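Local coordinates for protein cell Inhibiting Factor (CifBp) (Burkholderia pseudomallei, PDB 3GQM) that deamidates a glutamine side chain of host NEDD8 to glutamate, thereby disabling cullin-RING ubiquitin ligases and inhibiting the host cell cycle, at residues L157-L162 against S231-D236; Q179-L182 against A186-A189. All blocks are in the same frame, centred on the assembly; numbering follows the deposited sequence.

Interaction 1: residues L157-L162 against S231-D236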
loop_
_atom_site.group_PDB
_atom_site.type_symbol
_atom_site.label_atom_id
_atom_site.label_comp_id
_atom_site.label_asym_id
_atom_site.label_seq_id
_atom_site.Cartn_x
_atom_site.Cartn_y
_atom_site.Cartn_z
ATOM N N LEU A 157 -8.833 -8.540 -8.921
ATOM C CA LEU A 157 -8.203 -9.110 -7.742
ATOM C C LEU A 157 -8.973 -8.764 -6.490
ATOM O O LEU A 157 -8.890 -9.465 -5.499
ATOM C CB LEU A 157 -6.757 -8.571 -7.652
ATOM C CG LEU A 157 -5.638 -9.208 -8.502
ATOM C CD1 LEU A 157 -5.954 -9.378 -9.980
ATOM C CD2 LEU A 157 -4.352 -8.406 -8.420
ATOM N N GLY A 158 -9.738 -7.678 -6.520
ATOM C CA GLY A 158 -10.316 -7.123 -5.278
ATOM C C GLY A 158 -9.193 -6.604 -4.358
ATOM O O GLY A 158 -9.225 -6.834 -3.149
ATOM N N HIS A 159 -8.221 -5.889 -4.921
ATOM C CA HIS A 159 -6.983 -5.565 -4.182
ATOM C C HIS A 159 -6.551 -4.168 -4.497
ATOM O O HIS A 159 -6.754 -3.684 -5.586
ATOM C CB HIS A 159 -5.888 -6.594 -4.542
ATOM C CG HIS A 159 -4.606 -6.495 -3.752
ATOM N ND1 HIS A 159 -4.561 -6.305 -2.380
ATOM C CD2 HIS A 159 -3.322 -6.694 -4.144
ATOM C CE1 HIS A 159 -3.303 -6.334 -1.973
ATOM N NE2 HIS A 159 -2.524 -6.549 -3.029
ATOM N N LYS A 160 -5.969 -3.530 -3.506
ATOM C CA LYS A 160 -5.406 -2.191 -3.592
ATOM C C LYS A 160 -3.929 -2.315 -3.194
ATOM O O LYS A 160 -3.598 -3.011 -2.219
ATOM C CB LYS A 160 -6.142 -1.285 -2.591
ATOM C CG LYS A 160 -6.197 0.144 -3.040
ATOM C CD LYS A 160 -7.286 0.943 -2.293
ATOM C CE LYS A 160 -7.275 2.394 -2.759
ATOM N NZ LYS A 160 -8.317 3.229 -2.040
ATOM N N PHE A 161 -3.041 -1.667 -3.948
ATOM C CA PHE A 161 -1.615 -1.765 -3.688
ATOM C C PHE A 161 -0.916 -0.581 -4.374
ATOM O O PHE A 161 -1.498 0.138 -5.156
ATOM C CB PHE A 161 -1.039 -3.150 -4.150
ATOM C CG PHE A 161 -1.094 -3.386 -5.650
ATOM C CD1 PHE A 161 -0.009 -3.087 -6.452
ATOM C CD2 PHE A 161 -2.222 -3.970 -6.241
ATOM C CE1 PHE A 161 -0.041 -3.309 -7.861
ATOM C CE2 PHE A 161 -2.283 -4.223 -7.618
ATOM C CZ PHE A 161 -1.166 -3.883 -8.448
ATOM N N LEU A 162 0.347 -0.392 -4.078
ATOM C CA LEU A 162 1.099 0.714 -4.650
ATOM C C LEU A 162 2.225 0.192 -5.555
ATOM O O LEU A 162 2.808 -0.840 -5.282
ATOM C CB LEU A 162 1.717 1.526 -3.516
ATOM C CG LEU A 162 0.819 2.118 -2.422
ATOM C CD1 LEU A 162 1.687 2.951 -1.412
ATOM C CD2 LEU A 162 -0.190 3.054 -3.054
ATOM N N SER A 231 4.524 -13.610 -9.688
ATOM C CA SER A 231 5.783 -12.912 -9.930
ATOM C C SER A 231 5.785 -11.475 -9.386
ATOM O O SER A 231 6.773 -11.010 -8.824
ATOM C CB SER A 231 6.119 -12.971 -11.415
ATOM O OG SER A 231 7.063 -11.997 -11.720
ATOM N N ILE A 232 4.651 -10.792 -9.512
ATOM C CA ILE A 232 4.536 -9.432 -9.131
ATOM C C ILE A 232 4.117 -9.305 -7.645
ATOM O O ILE A 232 4.573 -8.425 -6.960
ATOM C CB ILE A 232 3.480 -8.733 -10.041
ATOM C CG1 ILE A 232 3.929 -8.772 -11.506
ATOM C CG2 ILE A 232 3.258 -7.291 -9.614
ATOM C CD1 ILE A 232 2.875 -8.094 -12.523
ATOM N N LEU A 233 3.227 -10.170 -7.172
ATOM C CA LEU A 233 2.501 -9.920 -5.919
ATOM C C LEU A 233 2.682 -11.007 -4.862
ATOM O O LEU A 233 2.195 -10.850 -3.748
ATOM C CB LEU A 233 0.983 -9.658 -6.189
ATOM C CG LEU A 233 0.682 -8.416 -7.072
ATOM C CD1 LEU A 233 -0.797 -8.293 -7.392
ATOM C CD2 LEU A 233 1.219 -7.075 -6.470
ATOM N N GLN A 234 3.373 -12.108 -5.173
ATOM C CA GLN A 234 3.481 -13.161 -4.147
ATOM C C GLN A 234 4.916 -13.184 -3.610
ATOM O O GLN A 234 5.878 -13.098 -4.374
ATOM C CB GLN A 234 3.063 -14.533 -4.705
ATOM C CG GLN A 234 2.627 -15.521 -3.656
ATOM C CD GLN A 234 3.774 -16.277 -3.007
ATOM O OE1 GLN A 234 4.777 -16.595 -3.663
ATOM N NE2 GLN A 234 3.614 -16.604 -1.707
ATOM N N ILE A 235 5.024 -13.303 -2.296
ATOM C CA ILE A 235 6.231 -13.016 -1.567
ATOM C C ILE A 235 7.372 -13.977 -1.923
ATOM O O ILE A 235 8.519 -13.612 -1.845
ATOM C CB ILE A 235 5.938 -12.953 -0.023
ATOM C CG1 ILE A 235 6.927 -11.984 0.684
ATOM C CG2 ILE A 235 5.782 -14.405 0.598
ATOM C CD1 ILE A 235 6.887 -12.009 2.210
ATOM N N ASP A 236 7.032 -15.207 -2.314
ATOM C CA ASP A 236 8.028 -16.160 -2.796
ATOM C C ASP A 236 7.962 -16.371 -4.300
ATOM O O ASP A 236 8.606 -17.281 -4.804
ATOM C CB ASP A 236 7.895 -17.499 -2.078
ATOM C CG ASP A 236 8.311 -17.406 -0.634
ATOM O OD1 ASP A 236 9.449 -16.962 -0.363
ATOM O OD2 ASP A 236 7.490 -17.727 0.246
#
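L233, in the last turn of helix 222-233, packs against L157, just before strand 159-165, and against F161 and H159 on the strand, the last being the inferred active-site histidine of this papain-like (clan CA) fold. The strand belongs to a four-stranded antiparallel sheet and starts at a G1 beta bulge, in which G158 and H159 together lie opposite D154. The contact is made through carbon atoms alone, and no hydrogen bond crosses between the two segments.

The two methyls of L233 part company: CD2 goes to F161, CD1 to L157 and the rim of H159. CD2 sits over one face of the F161 ring, 4.2 Å from its centroid and 12° off the ring normal, in a CH-pi contact close to the middle of the ring. CG of F161 lies between the backbone N and the carbonyl carbon (chi1 65°), which leaves that ring face turned to L233, and the two side chains cross at about a right angle. The backbone of F161 is hydrogen-bonded to V152 of the adjacent strand 147-154, while its side chain also touches Q179.

The other branch points at L157. Here the two leucines approach tip to tip, CD2 of L157 lying 3.7 Å from CD1 of L233. The same CD1 also comes to the edge of the imidazole, near its plane. NE2 of H159 is hydrogen-bonded to OE1 of Q179, another inferred catalytic residue, and L233 meets a ring carbon instead. The approach is looser than the leucine pair, with CD2 of H159 at 4.4 Å from CD1 of L233.

Interaction 2: residues Q179-L182 against A186-A189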
loop_
_atom_site.group_PDB
_atom_site.type_symbol
_atom_site.label_atom_id
_atom_site.label_comp_id
_atom_site.label_asym_id
_atom_site.label_seq_id
_atom_site.Cartn_x
_atom_site.Cartn_y
_atom_site.Cartn_z
ATOM N N GLN A 179 2.481 -3.392 -0.612
ATOM C CA GLN A 179 1.103 -3.878 -0.390
ATOM C C GLN A 179 1.017 -4.574 0.948
ATOM O O GLN A 179 2.059 -4.932 1.558
ATOM C CB GLN A 179 0.746 -4.910 -1.482
ATOM C CG GLN A 179 1.542 -6.250 -1.258
ATOM C CD GLN A 179 1.120 -7.363 -2.247
ATOM O OE1 GLN A 179 -0.041 -7.412 -2.710
ATOM N NE2 GLN A 179 2.069 -8.258 -2.573
ATOM N N SER A 180 -0.215 -4.793 1.412
ATOM C CA SER A 180 -0.467 -5.842 2.404
ATOM C C SER A 180 -1.681 -6.569 1.829
ATOM O O SER A 180 -2.312 -6.022 0.953
ATOM C CB SER A 180 -0.853 -5.227 3.749
ATOM O OG SER A 180 -2.039 -4.449 3.591
ATOM N N ASP A 181 -2.018 -7.756 2.350
ATOM C CA ASP A 181 -3.208 -8.538 1.883
ATOM C C ASP A 181 -3.629 -9.475 3.032
ATOM O O ASP A 181 -2.822 -10.227 3.552
ATOM C CB ASP A 181 -2.790 -9.364 0.643
ATOM C CG ASP A 181 -3.970 -9.873 -0.232
ATOM O OD1 ASP A 181 -5.050 -10.278 0.270
ATOM O OD2 ASP A 181 -3.754 -9.912 -1.477
ATOM N N LEU A 182 -4.880 -9.393 3.459
ATOM C CA LEU A 182 -5.406 -10.297 4.484
ATOM C C LEU A 182 -5.737 -11.662 3.931
ATOM O O LEU A 182 -6.122 -12.576 4.672
ATOM C CB LEU A 182 -6.709 -9.722 5.055
ATOM C CG LEU A 182 -6.493 -9.369 6.502
ATOM C CD1 LEU A 182 -5.484 -8.208 6.605
ATOM C CD2 LEU A 182 -7.872 -9.066 7.119
ATOM N N ALA A 186 -7.342 -14.235 -4.904
ATOM C CA ALA A 186 -6.376 -14.997 -5.692
ATOM C C ALA A 186 -5.010 -15.134 -4.976
ATOM O O ALA A 186 -4.301 -16.137 -5.156
ATOM C CB ALA A 186 -6.203 -14.384 -7.097
ATOM N N LEU A 187 -4.682 -14.160 -4.114
ATOM C CA LEU A 187 -3.358 -14.090 -3.483
ATOM C C LEU A 187 -3.393 -14.537 -2.023
ATOM O O LEU A 187 -4.366 -14.331 -1.334
ATOM C CB LEU A 187 -2.777 -12.661 -3.644
ATOM C CG LEU A 187 -2.344 -12.404 -5.098
ATOM C CD1 LEU A 187 -2.476 -10.994 -5.423
ATOM C CD2 LEU A 187 -0.879 -12.874 -5.285
ATOM N N PRO A 188 -2.337 -15.179 -1.553
ATOM C CA PRO A 188 -2.263 -15.487 -0.134
ATOM C C PRO A 188 -2.110 -14.205 0.713
ATOM O O PRO A 188 -1.709 -13.147 0.197
ATOM C CB PRO A 188 -0.998 -16.355 -0.039
ATOM C CG PRO A 188 -0.183 -15.908 -1.172
ATOM C CD PRO A 188 -1.154 -15.644 -2.280
ATOM N N ALA A 189 -2.426 -14.321 1.997
ATOM C CA ALA A 189 -2.264 -13.222 2.935
ATOM C C ALA A 189 -0.799 -12.814 3.064
ATOM O O ALA A 189 0.099 -13.673 3.094
ATOM C CB ALA A 189 -2.823 -13.568 4.284
HETATM O O HOH W 1 -6.157 -12.522 -1.300
#
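D181 and A189 meet where the loop between strand 176-178 and helix 192-199 folds back on itself, next to the active site of this papain-like (clan CA) fold. The loop carries Q179, an inferred catalytic residue, and its two limbs come closest at L182 and A189, whose CA atoms are 4.6 Å apart.

No direct hydrogen bond joins the two segments. Their backbones instead meet through a CA-H...O contact, with CA of A189 3.1 Å from the carbonyl O of D181 and an angle of 124° at the hydrogen. The methyl of A189 lies close by, its CB 3.5 Å from O of L182. A regular backbone hydrogen bond follows just beyond, between D181 and V190.

Polar bridging is left to a water that donates to OD1 of D181 at 3.0 Å. Its second leg, to O of L187, is unusually short at 2.5 Å, which makes the link to the returning limb doubtful. OD1 also accepts from the backbone N of G183, so this oxygen has two donors, one of them within the turn.

Van der Waals contacts complete the meeting. With CG anti to the backbone N (chi1 -162°), the D181 side chain extends toward the returning limb and crosses that of L187 at about a right angle. It also touches H159. Its CB lies 4.0 Å from O of P188, and its second oxygen, OD2, is 3.6 Å from CB of L187.

Interaction 1 is a buried contact between a sheet strand and the end of a helix, whereas interaction 2 lies at the surface, within one irregular loop nested in the chain between the two segments of the first. Their chemistry follows their places: methyls against rings and another methyl in the former, a water and a CA-H...O contact in the latter. They are joined through Q179, whose amide bonds to both segments of interaction 1, to H159 on one and, from NE2, to O of L233 on the other, probably fixing its orientation. L187 of the loop also touches L233, and CE1 of H159 packs against O of S180, so both contacts border the inferred catalytic site.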